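PDB 4JJO: cellulose binding protein from Clavibacter michiganensis, which probably binds plant cell-wall polysaccharides and loosens the wall, as the expansin portion of a longer protein that is probably a cellulase. Local coordinates for residues Pro29-Tyr42 / Val63-Leu77. Numbering follows the deposited sequence.
Sequences PADRMYVAVSSPEY and VQVADQCHGCEVGHL
Met33 O accepts a hydrogen bond from Gln64 N (3.1 Å) just ahead of strand 34-38, whose axis runs broadly parallel to that of strand 63-69, with 36° between them. Parallel register can survive an inserted residue: Val35 pairs with Val65 but Ala36 with Asp67, a beta bulge at which Val35 O receives Ala66 N and, weakly, Asp67 N. Regular pairing resumes as Val37 N reaches Asp67 O and Cys69 N meets Val37 O at 2.7 Å. On one face Val35 and Val37 pack against Val63, Val65 and Leu77; Val35 CG1 meets Val63 CG2 at 3.7 Å, while Val35 CG2, anti to the backbone N, turns to Leu77 CB. Ala36 CB touches Asp67 CB on the other face. These strands belong to the six-stranded double-psi beta-barrel domain of expansins, where Asp67 OD1 accepts from Gln68 N and from Asn22 N. Ser38 sits at the N-cap position of helix 39-42, and its OG donates to the anti lone pair of Glu41 OE2. That oxygen also accepts Gly75 N (3.2 Å) from above the carboxylate plane and a water bridging to Ser38 N and His76 O. Gln68 CB makes a CH-pi contact over one face of the Tyr42 ring, 3.8 Å from its centroid, and the Cys69-Cys72 disulfide closes the adjoining turn.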
loop_
_atom_site.group_PDB
_atom_site.type_symbol
_atom_site.label_atom_id
_atom_site.label_comp_id
_atom_site.label_asym_id
_atom_site.label_seq_id
_atom_site.Cartn_x
_atom_site.Cartn_y
_atom_site.Cartn_z
ATOM N N PRO A 29 -5.771 4.456 -8.123
ATOM C CA PRO A 29 -4.682 5.051 -8.908
ATOM C C PRO A 29 -5.177 5.628 -10.229
ATOM O O PRO A 29 -6.099 5.082 -10.833
ATOM C CB PRO A 29 -3.723 3.878 -9.147
ATOM C CG PRO A 29 -4.488 2.645 -8.804
ATOM C CD PRO A 29 -5.517 3.045 -7.796
ATOM N N ALA A 30 -4.560 6.717 -10.672
ATOM C CA ALA A 30 -5.032 7.438 -11.849
ATOM C C ALA A 30 -4.884 6.615 -13.128
ATOM O O ALA A 30 -5.674 6.766 -14.059
ATOM C CB ALA A 30 -4.308 8.769 -11.978
ATOM N N ASP A 31 -3.883 5.741 -13.174
ATOM C CA ASP A 31 -3.698 4.874 -14.333
ATOM C C ASP A 31 -4.620 3.657 -14.273
ATOM O O ASP A 31 -4.658 2.855 -15.205
ATOM C CB ASP A 31 -2.241 4.418 -14.454
ATOM C CG ASP A 31 -1.781 3.593 -13.264
ATOM O OD1 ASP A 31 -2.627 3.231 -12.419
ATOM O OD2 ASP A 31 -0.570 3.297 -13.175
ATOM N N ARG A 32 -5.349 3.519 -13.169
ATOM C CA ARG A 32 -6.311 2.432 -13.009
ATOM C C ARG A 32 -5.636 1.067 -13.025
ATOM O O ARG A 32 -6.269 0.058 -13.330
ATOM C CB ARG A 32 -7.383 2.493 -14.100
ATOM C CG ARG A 32 -8.242 3.737 -14.033
ATOM C CD ARG A 32 -8.719 3.941 -12.616
ATOM N NE ARG A 32 -9.749 4.968 -12.496
ATOM C CZ ARG A 32 -9.685 6.010 -11.670
ATOM N NH1 ARG A 32 -8.637 6.189 -10.879
ATOM N NH2 ARG A 32 -10.675 6.887 -11.634
ATOM N N MET A 33 -4.354 1.043 -12.684
ATOM C CA MET A 33 -3.596 -0.201 -12.653
ATOM C C MET A 33 -3.431 -0.656 -11.211
ATOM O O MET A 33 -2.533 -0.205 -10.498
ATOM C CB MET A 33 -2.233 -0.017 -13.314
ATOM C CG MET A 33 -2.307 0.362 -14.787
ATOM S SD MET A 33 -3.100 -0.905 -15.800
ATOM C CE MET A 33 -3.170 -0.082 -17.386
ATOM N N TYR A 34 -4.319 -1.546 -10.786
ATOM C CA TYR A 34 -4.306 -2.046 -9.419
ATOM C C TYR A 34 -4.764 -3.494 -9.393
ATOM O O TYR A 34 -5.176 -4.038 -10.417
ATOM C CB TYR A 34 -5.201 -1.190 -8.523
ATOM C CG TYR A 34 -6.636 -1.080 -8.990
ATOM C CD1 TYR A 34 -7.592 -1.994 -8.574
ATOM C CD2 TYR A 34 -7.035 -0.052 -9.833
ATOM C CE1 TYR A 34 -8.905 -1.892 -8.994
ATOM C CE2 TYR A 34 -8.343 0.059 -10.255
ATOM C CZ TYR A 34 -9.273 -0.862 -9.831
ATOM O OH TYR A 34 -10.578 -0.754 -10.254
ATOM N N VAL A 35 -4.696 -4.114 -8.222
ATOM C CA VAL A 35 -4.975 -5.538 -8.108
ATOM C C VAL A 35 -5.400 -5.910 -6.696
ATOM O O VAL A 35 -4.971 -5.290 -5.721
ATOM C CB VAL A 35 -3.729 -6.365 -8.486
ATOM C CG1 VAL A 35 -2.587 -6.071 -7.524
ATOM C CG2 VAL A 35 -4.049 -7.851 -8.511
ATOM N N ALA A 36 -6.262 -6.919 -6.601
ATOM C CA ALA A 36 -6.609 -7.528 -5.329
ATOM C C ALA A 36 -5.913 -8.877 -5.249
ATOM O O ALA A 36 -5.955 -9.663 -6.196
ATOM C CB ALA A 36 -8.106 -7.701 -5.215
ATOM N N VAL A 37 -5.266 -9.143 -4.120
ATOM C CA VAL A 37 -4.478 -10.360 -3.971
ATOM C C VAL A 37 -5.079 -11.290 -2.925
ATOM O O VAL A 37 -5.846 -10.861 -2.065
ATOM C CB VAL A 37 -3.020 -10.041 -3.585
ATOM C CG1 VAL A 37 -2.330 -9.273 -4.704
ATOM C CG2 VAL A 37 -2.963 -9.259 -2.278
ATOM N N SER A 38 -4.719 -12.566 -3.004
ATOM C CA SER A 38 -5.248 -13.565 -2.087
ATOM C C SER A 38 -4.890 -13.208 -0.649
ATOM O O SER A 38 -3.951 -12.449 -0.400
ATOM C CB SER A 38 -4.715 -14.956 -2.438
ATOM O OG SER A 38 -3.307 -15.009 -2.303
ATOM N N SER A 39 -5.643 -13.759 0.296
ATOM C CA SER A 39 -5.468 -13.416 1.699
ATOM C C SER A 39 -4.050 -13.690 2.196
ATOM O O SER A 39 -3.493 -12.874 2.923
ATOM C CB SER A 39 -6.495 -14.149 2.562
ATOM O OG SER A 39 -7.802 -13.663 2.304
ATOM N N PRO A 40 -3.461 -14.835 1.808
ATOM C CA PRO A 40 -2.074 -15.097 2.212
ATOM C C PRO A 40 -1.077 -14.089 1.636
ATOM O O PRO A 40 -0.116 -13.716 2.305
ATOM C CB PRO A 40 -1.801 -16.498 1.651
ATOM C CG PRO A 40 -3.141 -17.121 1.515
ATOM C CD PRO A 40 -4.064 -16.000 1.138
ATOM N N GLU A 41 -1.308 -13.658 0.402
ATOM C CA GLU A 41 -0.428 -12.690 -0.241
ATOM C C GLU A 41 -0.699 -11.274 0.264
ATOM O O GLU A 41 0.198 -10.431 0.266
ATOM C CB GLU A 41 -0.581 -12.762 -1.763
ATOM C CG GLU A 41 -0.099 -14.081 -2.359
ATOM C CD GLU A 41 -0.341 -14.183 -3.850
ATOM O OE1 GLU A 41 0.554 -13.787 -4.625
ATOM O OE2 GLU A 41 -1.418 -14.674 -4.248
ATOM N N TYR A 42 -1.935 -11.023 0.688
ATOM C CA TYR A 42 -2.311 -9.752 1.295
ATOM C C TYR A 42 -1.557 -9.579 2.608
ATOM O O TYR A 42 -1.147 -8.472 2.966
ATOM C CB TYR A 42 -3.822 -9.725 1.538
ATOM C CG TYR A 42 -4.366 -8.397 2.020
ATOM C CD1 TYR A 42 -4.354 -7.283 1.199
ATOM C CD2 TYR A 42 -4.912 -8.267 3.289
ATOM C CE1 TYR A 42 -4.863 -6.074 1.630
ATOM C CE2 TYR A 42 -5.421 -7.064 3.725
ATOM C CZ TYR A 42 -5.389 -5.968 2.895
ATOM O OH TYR A 42 -5.898 -4.764 3.323
ATOM N N VAL A 63 1.089 -3.225 -11.559
ATOM C CA VAL A 63 -0.113 -2.905 -10.798
ATOM C C VAL A 63 0.195 -2.678 -9.321
ATOM O O VAL A 63 1.078 -3.321 -8.749
ATOM C CB VAL A 63 -1.178 -4.019 -10.925
ATOM C CG1 VAL A 63 -1.733 -4.073 -12.339
ATOM C CG2 VAL A 63 -0.602 -5.368 -10.517
ATOM N N GLN A 64 -0.536 -1.750 -8.712
ATOM C CA GLN A 64 -0.412 -1.482 -7.287
ATOM C C GLN A 64 -1.325 -2.420 -6.506
ATOM O O GLN A 64 -2.508 -2.552 -6.821
ATOM C CB GLN A 64 -0.786 -0.029 -6.980
ATOM C CG GLN A 64 -0.775 0.313 -5.495
ATOM C CD GLN A 64 -1.098 1.773 -5.197
ATOM O OE1 GLN A 64 -0.945 2.227 -4.063
ATOM N NE2 GLN A 64 -1.549 2.512 -6.205
ATOM N N VAL A 65 -0.774 -3.080 -5.495
ATOM C CA VAL A 65 -1.584 -3.920 -4.624
ATOM C C VAL A 65 -2.453 -3.013 -3.765
ATOM O O VAL A 65 -1.947 -2.220 -2.972
ATOM C CB VAL A 65 -0.720 -4.821 -3.728
ATOM C CG1 VAL A 65 -1.588 -5.514 -2.691
ATOM C CG2 VAL A 65 0.033 -5.844 -4.564
ATOM N N ALA A 66 -3.766 -3.133 -3.929
ATOM C CA ALA A 66 -4.695 -2.178 -3.343
ATOM C C ALA A 66 -5.823 -2.836 -2.562
ATOM O O ALA A 66 -6.598 -2.147 -1.900
ATOM C CB ALA A 66 -5.285 -1.319 -4.439
ATOM N N ASP A 67 -5.923 -4.158 -2.632
ATOM C CA ASP A 67 -7.127 -4.831 -2.159
ATOM C C ASP A 67 -6.866 -6.295 -1.820
ATOM O O ASP A 67 -5.826 -6.851 -2.176
ATOM C CB ASP A 67 -8.201 -4.749 -3.246
ATOM C CG ASP A 67 -9.613 -4.744 -2.685
ATOM O OD1 ASP A 67 -9.787 -4.986 -1.472
ATOM O OD2 ASP A 67 -10.555 -4.490 -3.468
ATOM N N GLN A 68 -7.825 -6.913 -1.135
ATOM C CA GLN A 68 -7.761 -8.334 -0.819
ATOM C C GLN A 68 -8.847 -9.108 -1.559
ATOM O O GLN A 68 -10.021 -8.741 -1.522
ATOM C CB GLN A 68 -7.917 -8.556 0.689
ATOM C CG GLN A 68 -8.074 -10.023 1.085
ATOM C CD GLN A 68 -7.965 -10.265 2.585
ATOM O OE1 GLN A 68 -7.796 -11.402 3.021
ATOM N NE2 GLN A 68 -8.068 -9.203 3.377
ATOM N N CYS A 69 -8.442 -10.182 -2.228
ATOM C CA CYS A 69 -9.379 -11.090 -2.877
ATOM C C CYS A 69 -9.556 -12.323 -2.004
ATOM O O CYS A 69 -8.758 -13.257 -2.071
ATOM C CB CYS A 69 -8.862 -11.502 -4.256
ATOM S SG CYS A 69 -9.950 -12.649 -5.147
ATOM N N HIS A 70 -10.605 -12.321 -1.188
ATOM C CA HIS A 70 -10.824 -13.389 -0.221
ATOM C C HIS A 70 -11.014 -14.754 -0.880
ATOM O O HIS A 70 -10.634 -15.777 -0.311
ATOM C CB HIS A 70 -12.037 -13.069 0.657
ATOM C CG HIS A 70 -11.858 -11.859 1.521
ATOM N ND1 HIS A 70 -12.249 -10.597 1.129
ATOM C CD2 HIS A 70 -11.331 -11.721 2.761
ATOM C CE1 HIS A 70 -11.969 -9.733 2.088
ATOM N NE2 HIS A 70 -11.412 -10.392 3.091
ATOM N N GLY A 71 -11.596 -14.769 -2.076
ATOM C CA GLY A 71 -11.911 -16.017 -2.748
ATOM C C GLY A 71 -10.799 -16.537 -3.633
ATOM O O GLY A 71 -10.917 -17.629 -4.190
ATOM N N CYS A 72 -9.720 -15.770 -3.757
ATOM C CA CYS A 72 -8.612 -16.136 -4.633
ATOM C C CYS A 72 -7.624 -17.088 -3.966
ATOM O O CYS A 72 -7.226 -16.889 -2.816
ATOM C CB CYS A 72 -7.857 -14.881 -5.084
ATOM S SG CYS A 72 -8.718 -13.816 -6.275
ATOM N N GLU A 73 -7.232 -18.128 -4.695
ATOM C CA GLU A 73 -6.121 -18.965 -4.277
ATOM C C GLU A 73 -4.838 -18.176 -4.487
ATOM O O GLU A 73 -4.824 -17.174 -5.201
ATOM C CB GLU A 73 -6.060 -20.254 -5.102
ATOM C CG GLU A 73 -7.289 -21.142 -5.003
ATOM C CD GLU A 73 -7.482 -21.728 -3.618
ATOM O OE1 GLU A 73 -6.576 -21.578 -2.773
ATOM O OE2 GLU A 73 -8.542 -22.343 -3.373
ATOM N N VAL A 74 -3.759 -18.626 -3.864
ATOM C CA VAL A 74 -2.456 -18.035 -4.115
ATOM C C VAL A 74 -2.135 -18.241 -5.590
ATOM O O VAL A 74 -2.321 -19.334 -6.120
ATOM C CB VAL A 74 -1.363 -18.688 -3.251
ATOM C CG1 VAL A 74 -0.009 -18.062 -3.540
ATOM C CG2 VAL A 74 -1.701 -18.567 -1.771
ATOM N N GLY A 75 -1.664 -17.189 -6.251
ATOM C CA GLY A 75 -1.392 -17.249 -7.678
ATOM C C GLY A 75 -2.521 -16.678 -8.518
ATOM O O GLY A 75 -2.356 -16.442 -9.713
ATOM N N HIS A 76 -3.669 -16.451 -7.890
ATOM C CA HIS A 76 -4.837 -15.927 -8.592
ATOM C C HIS A 76 -5.046 -14.454 -8.262
ATOM O O HIS A 76 -5.464 -14.109 -7.157
ATOM C CB HIS A 76 -6.081 -16.739 -8.225
ATOM C CG HIS A 76 -7.353 -16.199 -8.801
ATOM N ND1 HIS A 76 -8.581 -16.787 -8.571
ATOM C CD2 HIS A 76 -7.595 -15.129 -9.592
ATOM C CE1 HIS A 76 -9.518 -16.105 -9.198
ATOM N NE2 HIS A 76 -8.951 -15.091 -9.826
ATOM N N LEU A 77 -4.750 -13.591 -9.228
ATOM C CA LEU A 77 -4.925 -12.156 -9.056
ATOM C C LEU A 77 -6.285 -11.703 -9.561
ATOM O O LEU A 77 -6.799 -12.219 -10.551
ATOM C CB LEU A 77 -3.847 -11.383 -9.818
ATOM C CG LEU A 77 -2.376 -11.571 -9.448
ATOM C CD1 LEU A 77 -1.526 -10.674 -10.334
ATOM C CD2 LEU A 77 -2.129 -11.265 -7.984
HETATM O O HOH W 1 -3.352 -13.355 -5.405
HETATM O O HOH W 2 -7.730 -15.573 -0.504
#